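Local coordinates for bifunctional protein PutA (PDB 5UR2) that probably couples proline oxidation to NAD-dependent oxidation of glutamate semialdehyde, carrying both steps of proline breakdown to glutamate on one chain, at residues Ile499-Lys504 and Glu536-Ala541; Pro621-His626 and Cys969-Thr974; Ile769-Gly774 and Gly932-Met937. One frame throughout, in Å; residues are numbered along the deposited sequence.

Overall arrangement
All three contacts belong to the aldehyde dehydrogenase half of the chain, yet they share no helix or strand and stand 38 to 50 Å apart between centres. Contacts 1 and 3 are buried. The first is mostly apolar, a strand end and its turn laid on a helix, whereas contact 3 joins a helix end to a loop by one direct hydrogen bond and a bridging water near the predicted catalytic cysteine. Contact 2 is partly buried and lies away from the annotated sites; it is a regular antiparallel strand pair that the second subunit extends and covers. Along the chain, contact 1 closes before the others open, and contact 3 is nested between the two halves of contact 2.

Contact 1: residues Ile499-Lys504 and Glu536-Ala541; sequences IVINNK and EQAMQA
Ile-501 is the side chain that carries this contact, reaching from the end of strand 495-501 onto Gln-537, Ala-538 and Ala-541 of helix 532-549. Its CB heads for the helix and acts as the fork. One branch, CG2, stands anti to the backbone N and runs to the later turn of the helix, where it meets the methyl CB of Ala-541 at 3.7 Å and lies equally near the carbonyl O of Gln-537. The other branch leaves through CG1 beside the backbone N (chi1 -60°) and stays extended to CD1. That tip settles 3.7 Å from the backbone N of Ala-538 and 4.0 Å from its CB, with the CB of Gln-537 just beyond. The two branches therefore straddle successive turns of the helix; the small alanines line the helix side that faces the strand, and the axes of the two short segments approach to 9.0 Å.

Beyond Ile-501 the chain turns, and Asn-502 brings its carboxamide over Ala-541. The alanine CB sits against one face of the amide, 3.5 Å from ND2 and hardly farther from CG and OD1. A water bridges the same two residues, donating to Asn-502 OD1 and to the carbonyl O of Ala-541, so the turn and the helix backbone are also joined through a water. Asn-692 holds the backbone N of Asn-502 from outside, while Val-500 packs on helix 671-684.

The turn from Ile-501 to Lys-504 is type I', with both asparagines at positive phi. Ile-501 N to Lys-504 O and Lys-504 N to Ile-501 O, both 3.0 Å, close it. The whole is a tight beta hairpin at the edge of a small four-stranded mixed sheet, with a helix packed beside it.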
loop_
_atom_site.group_PDB
_atom_site.type_symbol
_atom_site.label_atom_id
_atom_site.label_comp_id
_atom_site.label_asym_id
_atom_site.label_seq_id
_atom_site.Cartn_x
_atom_site.Cartn_y
_atom_site.Cartn_z
ATOM N N ILE B 499 24.689 -10.522 29.173
ATOM C CA ILE B 499 24.148 -9.314 28.574
ATOM C C ILE B 499 25.092 -8.840 27.476
ATOM O O ILE B 499 26.320 -8.958 27.604
ATOM C CB ILE B 499 23.978 -8.241 29.663
ATOM C CG1 ILE B 499 23.147 -8.784 30.815
ATOM C CG2 ILE B 499 23.341 -6.991 29.099
ATOM C CD1 ILE B 499 23.548 -8.188 32.160
ATOM N N VAL B 500 24.541 -8.294 26.390
ATOM C CA VAL B 500 25.368 -7.791 25.293
ATOM C C VAL B 500 24.930 -6.379 24.935
ATOM O O VAL B 500 23.850 -6.189 24.369
ATOM C CB VAL B 500 25.315 -8.688 24.054
ATOM C CG1 VAL B 500 26.283 -8.149 23.024
ATOM C CG2 VAL B 500 25.675 -10.111 24.432
ATOM N N ILE B 501 25.790 -5.402 25.206
ATOM C CA ILE B 501 25.526 -4.002 24.896
ATOM C C ILE B 501 26.700 -3.448 24.096
ATOM O O ILE B 501 27.854 -3.576 24.518
ATOM C CB ILE B 501 25.303 -3.180 26.183
ATOM C CG1 ILE B 501 24.111 -3.736 26.962
ATOM C CG2 ILE B 501 25.126 -1.701 25.871
ATOM C CD1 ILE B 501 23.897 -3.060 28.320
ATOM N N ASN B 502 26.402 -2.789 22.974
ATOM C CA ASN B 502 27.449 -2.291 22.077
ATOM C C ASN B 502 28.399 -3.420 21.680
ATOM O O ASN B 502 29.612 -3.245 21.637
ATOM C CB ASN B 502 28.237 -1.130 22.706
ATOM C CG ASN B 502 27.703 0.238 22.312
ATOM O OD1 ASN B 502 27.098 0.412 21.253
ATOM N ND2 ASN B 502 27.945 1.219 23.156
ATOM N N ASN B 503 27.841 -4.601 21.428
ATOM C CA ASN B 503 28.581 -5.799 21.024
ATOM C C ASN B 503 29.626 -6.234 22.053
ATOM O O ASN B 503 30.563 -6.968 21.712
ATOM C CB ASN B 503 29.237 -5.631 19.641
ATOM C CG ASN B 503 28.214 -5.662 18.497
ATOM O OD1 ASN B 503 27.062 -6.043 18.708
ATOM N ND2 ASN B 503 28.639 -5.282 17.279
ATOM N N LYS B 504 29.487 -5.814 23.310
ATOM C CA LYS B 504 30.363 -6.251 24.394
ATOM C C LYS B 504 29.556 -7.027 25.432
ATOM O O LYS B 504 28.463 -6.603 25.826
ATOM C CB LYS B 504 31.086 -5.064 25.038
ATOM C CG LYS B 504 32.066 -4.369 24.092
ATOM C CD LYS B 504 32.458 -2.998 24.607
ATOM N N GLU B 536 19.947 1.227 31.426
ATOM C CA GLU B 536 20.264 2.588 30.989
ATOM C C GLU B 536 21.402 2.581 29.960
ATOM O O GLU B 536 21.361 3.313 28.967
ATOM C CB GLU B 536 20.601 3.449 32.219
ATOM C CG GLU B 536 21.057 4.876 31.942
ATOM C CD GLU B 536 19.967 5.728 31.290
ATOM O OE1 GLU B 536 18.762 5.474 31.515
ATOM O OE2 GLU B 536 20.318 6.645 30.526
ATOM N N GLN B 537 22.416 1.747 30.175
ATOM C CA GLN B 537 23.487 1.598 29.200
ATOM C C GLN B 537 22.959 1.066 27.877
ATOM O O GLN B 537 23.448 1.450 26.809
ATOM C CB GLN B 537 24.584 0.685 29.756
ATOM C CG GLN B 537 25.338 1.275 30.954
ATOM C CD GLN B 537 26.165 0.231 31.723
ATOM O OE1 GLN B 537 26.805 -0.650 31.130
ATOM N NE2 GLN B 537 26.143 0.331 33.054
ATOM N N ALA B 538 22.005 0.133 27.923
ATOM C CA ALA B 538 21.414 -0.349 26.679
ATOM C C ALA B 538 20.673 0.776 25.954
ATOM O O ALA B 538 20.824 0.957 24.740
ATOM C CB ALA B 538 20.484 -1.538 26.964
ATOM N N MET B 539 19.878 1.554 26.688
ATOM C CA MET B 539 19.157 2.666 26.070
ATOM C C MET B 539 20.114 3.687 25.465
ATOM O O MET B 539 19.869 4.195 24.363
ATOM C CB MET B 539 18.240 3.331 27.095
ATOM C CG MET B 539 17.084 2.460 27.533
ATOM S SD MET B 539 16.022 1.988 26.154
ATOM C CE MET B 539 15.574 3.604 25.513
ATOM N N GLN B 540 21.191 4.022 26.188
ATOM C CA GLN B 540 22.159 4.995 25.684
ATOM C C GLN B 540 22.874 4.474 24.448
ATOM O O GLN B 540 23.052 5.220 23.478
ATOM C CB GLN B 540 23.182 5.366 26.771
ATOM C CG GLN B 540 22.677 6.335 27.874
ATOM C CD GLN B 540 22.259 7.704 27.335
ATOM O OE1 GLN B 540 22.734 8.150 26.291
ATOM N NE2 GLN B 540 21.356 8.374 28.053
ATOM N N ALA B 541 23.297 3.199 24.464
ATOM C CA ALA B 541 23.976 2.619 23.301
ATOM C C ALA B 541 23.073 2.619 22.062
ATOM O O ALA B 541 23.530 2.925 20.951
ATOM C CB ALA B 541 24.448 1.199 23.618
HETATM O O HOH W 1 26.221 2.900 20.320
#

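Contact 2: residues Pro621-His626 and Cys969-Thr974; sequences PGELSH and CVTENT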
loop_
_atom_site.group_PDB
_atom_site.type_symbol
_atom_site.label_atom_id
_atom_site.label_comp_id
_atom_site.label_asym_id
_atom_site.label_seq_id
_atom_site.Cartn_x
_atom_site.Cartn_y
_atom_site.Cartn_z
ATOM N N PRO B 621 2.757 19.620 -12.699
ATOM C CA PRO B 621 3.993 20.185 -13.254
ATOM C C PRO B 621 4.495 21.329 -12.380
ATOM O O PRO B 621 3.718 22.056 -11.757
ATOM C CB PRO B 621 3.559 20.694 -14.630
ATOM C CG PRO B 621 2.134 21.082 -14.426
ATOM C CD PRO B 621 1.575 20.039 -13.468
ATOM N N GLY B 622 5.811 21.498 -12.344
ATOM C CA GLY B 622 6.380 22.578 -11.571
ATOM C C GLY B 622 6.499 22.324 -10.080
ATOM O O GLY B 622 7.002 23.190 -9.362
ATOM N N GLU B 623 6.069 21.171 -9.587
ATOM C CA GLU B 623 6.207 20.862 -8.168
ATOM C C GLU B 623 6.364 19.358 -8.024
ATOM O O GLU B 623 5.448 18.607 -8.367
ATOM C CB GLU B 623 4.997 21.371 -7.362
ATOM C CG GLU B 623 5.128 21.181 -5.849
ATOM C CD GLU B 623 3.910 21.714 -5.091
ATOM O OE1 GLU B 623 3.874 22.921 -4.754
ATOM O OE2 GLU B 623 2.973 20.925 -4.850
ATOM N N LEU B 624 7.527 18.928 -7.542
ATOM C CA LEU B 624 7.772 17.533 -7.207
ATOM C C LEU B 624 7.298 17.274 -5.786
ATOM O O LEU B 624 7.640 18.022 -4.865
ATOM C CB LEU B 624 9.257 17.185 -7.331
ATOM C CG LEU B 624 9.804 17.191 -8.751
ATOM C CD1 LEU B 624 11.297 16.835 -8.751
ATOM C CD2 LEU B 624 8.988 16.249 -9.647
ATOM N N SER B 625 6.513 16.217 -5.607
ATOM C CA SER B 625 6.001 15.879 -4.289
ATOM C C SER B 625 6.078 14.375 -4.114
ATOM O O SER B 625 5.621 13.625 -4.983
ATOM C CB SER B 625 4.563 16.390 -4.121
ATOM O OG SER B 625 4.266 16.539 -2.747
ATOM N N HIS B 626 6.685 13.935 -3.018
ATOM C CA HIS B 626 6.869 12.510 -2.769
ATOM C C HIS B 626 6.473 12.145 -1.343
ATOM O O HIS B 626 6.730 12.899 -0.398
ATOM C CB HIS B 626 8.292 12.087 -3.023
ATOM C CG HIS B 626 8.696 12.199 -4.454
ATOM N ND1 HIS B 626 9.218 13.355 -4.991
ATOM C CD2 HIS B 626 8.642 11.304 -5.469
ATOM C CE1 HIS B 626 9.479 13.166 -6.272
ATOM N NE2 HIS B 626 9.139 11.929 -6.588
ATOM N N CYS B 969 6.277 13.688 3.764
ATOM C CA CYS B 969 6.096 14.255 2.434
ATOM C C CYS B 969 7.188 15.292 2.185
ATOM O O CYS B 969 7.482 16.112 3.066
ATOM C CB CYS B 969 4.709 14.902 2.279
ATOM S SG CYS B 969 4.371 15.457 0.585
ATOM N N VAL B 970 7.819 15.219 1.012
ATOM C CA VAL B 970 8.826 16.184 0.567
ATOM C C VAL B 970 8.289 16.866 -0.687
ATOM O O VAL B 970 7.980 16.201 -1.685
ATOM C CB VAL B 970 10.187 15.515 0.277
ATOM C CG1 VAL B 970 11.161 16.541 -0.271
ATOM C CG2 VAL B 970 10.769 14.849 1.538
ATOM N N THR B 971 8.179 18.183 -0.644
ATOM C CA THR B 971 7.576 18.937 -1.727
ATOM C C THR B 971 8.581 19.978 -2.179
ATOM O O THR B 971 9.099 20.736 -1.355
ATOM C CB THR B 971 6.249 19.569 -1.272
ATOM O OG1 THR B 971 5.367 18.530 -0.833
ATOM C CG2 THR B 971 5.577 20.349 -2.387
ATOM N N GLU B 972 8.902 19.976 -3.472
ATOM C CA GLU B 972 9.897 20.888 -4.026
ATOM C C GLU B 972 9.334 21.648 -5.228
ATOM O O GLU B 972 8.940 21.047 -6.237
ATOM C CB GLU B 972 11.172 20.131 -4.401
ATOM C CG GLU B 972 12.214 20.994 -5.103
ATOM C CD GLU B 972 13.553 20.273 -5.306
ATOM O OE1 GLU B 972 13.636 19.040 -5.082
ATOM O OE2 GLU B 972 14.514 20.948 -5.711
ATOM N N ASN B 973 9.314 22.971 -5.118
ATOM C CA ASN B 973 9.006 23.836 -6.247
ATOM C C ASN B 973 10.162 23.782 -7.239
ATOM O O ASN B 973 11.300 24.107 -6.885
ATOM C CB ASN B 973 8.780 25.262 -5.743
ATOM C CG ASN B 973 8.580 26.270 -6.866
ATOM O OD1 ASN B 973 8.378 25.909 -8.017
ATOM N ND2 ASN B 973 8.586 27.552 -6.511
ATOM N N THR B 974 9.888 23.364 -8.476
ATOM C CA THR B 974 10.933 23.249 -9.486
ATOM C C THR B 974 10.911 24.376 -10.509
ATOM O O THR B 974 11.765 24.410 -11.407
ATOM C CB THR B 974 10.815 21.905 -10.217
ATOM O OG1 THR B 974 9.581 21.877 -10.944
ATOM C CG2 THR B 974 10.880 20.752 -9.228
HETATM O O HOH W 2 9.856 15.590 -3.700
#
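Leu-624 and Glu-972 face each other across two strands that run almost exactly antiparallel, at 173° with axes 4.6 Å apart. This strand pair is the projecting oligomerisation element of the aldehyde dehydrogenase fold, and residues 969-972 continue the sheet by pairing in parallel with a strand of the second subunit. Leu-624 and Glu-972 form one hydrogen-bonded pair, its shorter bond 2.7 Å from Glu-972 N to Leu-624 O; His-626 and Val-970 form the other. Glu-623 with Asn-973 and Ser-625 with Thr-971 are the non-hydrogen-bonded pairs. Beyond the last pair, Thr-974 N donates to Gly-622 O at 3.0 Å.

One face of the sheet bears Glu-623, Ser-625 and Thr-971. The extended chain of Glu-623 lies obliquely over the methyl of Thr-971, its CD 3.5 Å from CG2, and its carboxylate ends on Arg-931 and His-941 of the second subunit. Thr-971 keeps OG1 beside its own backbone N (chi1 -58°), which brings that atom within 3.0 Å of Ser-625 OG; the established partner of the serine hydroxyl is Arg-940 O of the second subunit. On the other face, Leu-624 meets Thr-974, just past the strand end, at about a right angle, CG to CG2 at 3.8 Å, while Glu-972 reaches Lys-919 of the second subunit in a salt bridge. Farther along this face a water lies in the plane of the His-626 ring, 2.7 Å from ND1, and donates to Val-970 O, the same carbonyl oxygen that receives His-626 N.

Contact 3: residues Ile769-Gly774 and Gly932-Met937; sequences IYSAFG and GITGAM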
loop_
_atom_site.group_PDB
_atom_site.type_symbol
_atom_site.label_atom_id
_atom_site.label_comp_id
_atom_site.label_asym_id
_atom_site.label_seq_id
_atom_site.Cartn_x
_atom_site.Cartn_y
_atom_site.Cartn_z
ATOM N N ILE B 769 -7.866 -31.213 17.014
ATOM C CA ILE B 769 -6.833 -31.811 17.867
ATOM C C ILE B 769 -5.536 -31.019 17.763
ATOM O O ILE B 769 -4.959 -30.604 18.779
ATOM C CB ILE B 769 -6.610 -33.298 17.514
ATOM C CG1 ILE B 769 -7.791 -34.135 17.973
ATOM C CG2 ILE B 769 -5.371 -33.846 18.211
ATOM C CD1 ILE B 769 -7.863 -34.250 19.483
ATOM N N TYR B 770 -5.071 -30.765 16.539
ATOM C CA TYR B 770 -3.805 -30.054 16.413
ATOM C C TYR B 770 -3.937 -28.609 16.865
ATOM O O TYR B 770 -3.030 -28.080 17.521
ATOM C CB TYR B 770 -3.249 -30.126 14.984
ATOM C CG TYR B 770 -1.980 -29.310 14.887
ATOM C CD1 TYR B 770 -0.854 -29.692 15.590
ATOM C CD2 TYR B 770 -1.927 -28.113 14.148
ATOM C CE1 TYR B 770 0.311 -28.942 15.549
ATOM C CE2 TYR B 770 -0.760 -27.362 14.091
ATOM C CZ TYR B 770 0.359 -27.784 14.811
ATOM O OH TYR B 770 1.538 -27.064 14.803
ATOM N N SER B 771 -5.062 -27.958 16.555
ATOM C CA SER B 771 -5.261 -26.571 16.997
ATOM C C SER B 771 -5.324 -26.454 18.522
ATOM O O SER B 771 -4.911 -25.428 19.091
ATOM C CB SER B 771 -6.533 -25.988 16.368
ATOM O OG SER B 771 -6.450 -25.896 14.948
ATOM N N ALA B 772 -5.860 -27.475 19.197
ATOM C CA ALA B 772 -6.038 -27.450 20.642
ATOM C C ALA B 772 -4.815 -27.945 21.403
ATOM O O ALA B 772 -4.492 -27.395 22.460
ATOM C CB ALA B 772 -7.248 -28.294 21.042
ATOM N N PHE B 773 -4.128 -28.981 20.905
ATOM C CA PHE B 773 -3.072 -29.614 21.678
ATOM C C PHE B 773 -1.673 -29.429 21.086
ATOM O O PHE B 773 -0.689 -29.750 21.759
ATOM C CB PHE B 773 -3.383 -31.115 21.863
ATOM C CG PHE B 773 -4.674 -31.381 22.623
ATOM C CD1 PHE B 773 -4.927 -30.749 23.841
ATOM C CD2 PHE B 773 -5.642 -32.244 22.113
ATOM C CE1 PHE B 773 -6.111 -30.984 24.545
ATOM C CE2 PHE B 773 -6.839 -32.479 22.816
ATOM C CZ PHE B 773 -7.065 -31.853 24.036
ATOM N N GLY B 774 -1.547 -28.891 19.878
ATOM C CA GLY B 774 -0.244 -28.492 19.369
ATOM C C GLY B 774 0.473 -27.538 20.313
ATOM O O GLY B 774 -0.131 -26.567 20.779
ATOM N N GLY B 932 -7.390 -26.164 10.344
ATOM C CA GLY B 932 -7.039 -25.718 11.687
ATOM C C GLY B 932 -6.764 -24.212 11.775
ATOM O O GLY B 932 -6.592 -23.514 10.776
ATOM N N ILE B 933 -6.735 -23.690 13.006
ATOM C CA ILE B 933 -6.714 -22.247 13.224
ATOM C C ILE B 933 -5.393 -21.770 13.800
ATOM O O ILE B 933 -5.288 -20.609 14.214
ATOM C CB ILE B 933 -7.879 -21.785 14.116
ATOM C CG1 ILE B 933 -7.751 -22.376 15.520
ATOM C CG2 ILE B 933 -9.214 -22.141 13.494
ATOM C CD1 ILE B 933 -8.692 -21.711 16.545
ATOM N N THR B 934 -4.377 -22.624 13.827
ATOM C CA THR B 934 -3.035 -22.247 14.216
ATOM C C THR B 934 -2.143 -22.340 12.977
ATOM O O THR B 934 -2.634 -22.523 11.861
ATOM C CB THR B 934 -2.543 -23.123 15.380
ATOM O OG1 THR B 934 -2.392 -24.482 14.952
ATOM C CG2 THR B 934 -3.533 -23.077 16.535
ATOM N N GLY B 935 -0.836 -22.162 13.164
ATOM C CA GLY B 935 0.108 -22.268 12.056
ATOM C C GLY B 935 0.082 -21.137 11.041
ATOM O O GLY B 935 0.393 -21.361 9.860
ATOM N N ALA B 936 -0.291 -19.931 11.456
ATOM C CA ALA B 936 -0.250 -18.795 10.539
ATOM C C ALA B 936 1.169 -18.594 10.020
ATOM O O ALA B 936 2.130 -18.618 10.786
ATOM C CB ALA B 936 -0.737 -17.513 11.236
ATOM N N MET B 937 1.301 -18.396 8.716
ATOM C CA MET B 937 2.604 -18.196 8.095
ATOM C C MET B 937 2.719 -16.786 7.531
ATOM O O MET B 937 1.735 -16.198 7.071
ATOM C CB MET B 937 2.846 -19.209 6.977
ATOM C CG MET B 937 2.762 -20.666 7.443
ATOM S SD MET B 937 3.031 -21.789 6.061
ATOM C CE MET B 937 4.797 -21.604 5.762
HETATM O O HOH W 3 -1.398 -25.979 17.102
#
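Ser-771 points at the loop and Thr-934 back at the helix: the serine hydroxyl takes the N-H of Ile-933, and the threonine methyl rests against the helix backbone. Ser-771 carries OG beside its own backbone N (chi1 -64°), pointing back along the helix. There OG accepts the N-H of Ile-933 at 3.0 Å in a fairly straight bond, 162° at the hydrogen, and is also hydrogen-bonded to Gly-767 O one turn earlier. Two bonds thus fix the hydroxyl's rotation. It closes to 3.3 Å from the CA of Gly-932, where no side chain intervenes, and CG1 of Ile-933 covers its flank.

The contact ties the C-terminal end of helix 761-773 to the loop between strands 926-929 and 946-947 in the aldehyde dehydrogenase fold. The side chain of Thr-934 is about 9 Å from that of Cys-780, the predicted catalytic cysteine, and it also touches Ser-781.

Thr-934 splits its two branches. CG2 rests 3.7 Å from Ser-771 O, while OG1 meets the Tyr-770 ring obliquely, 3.4 Å from CE2. The ring's own hydroxyl is held elsewhere, by Glu-589. A water sits over one face of that ring toward its rim, donating to Tyr-770 O at 2.7 Å and hydrogen-bonded to Thr-934 OG1 at 2.8 Å.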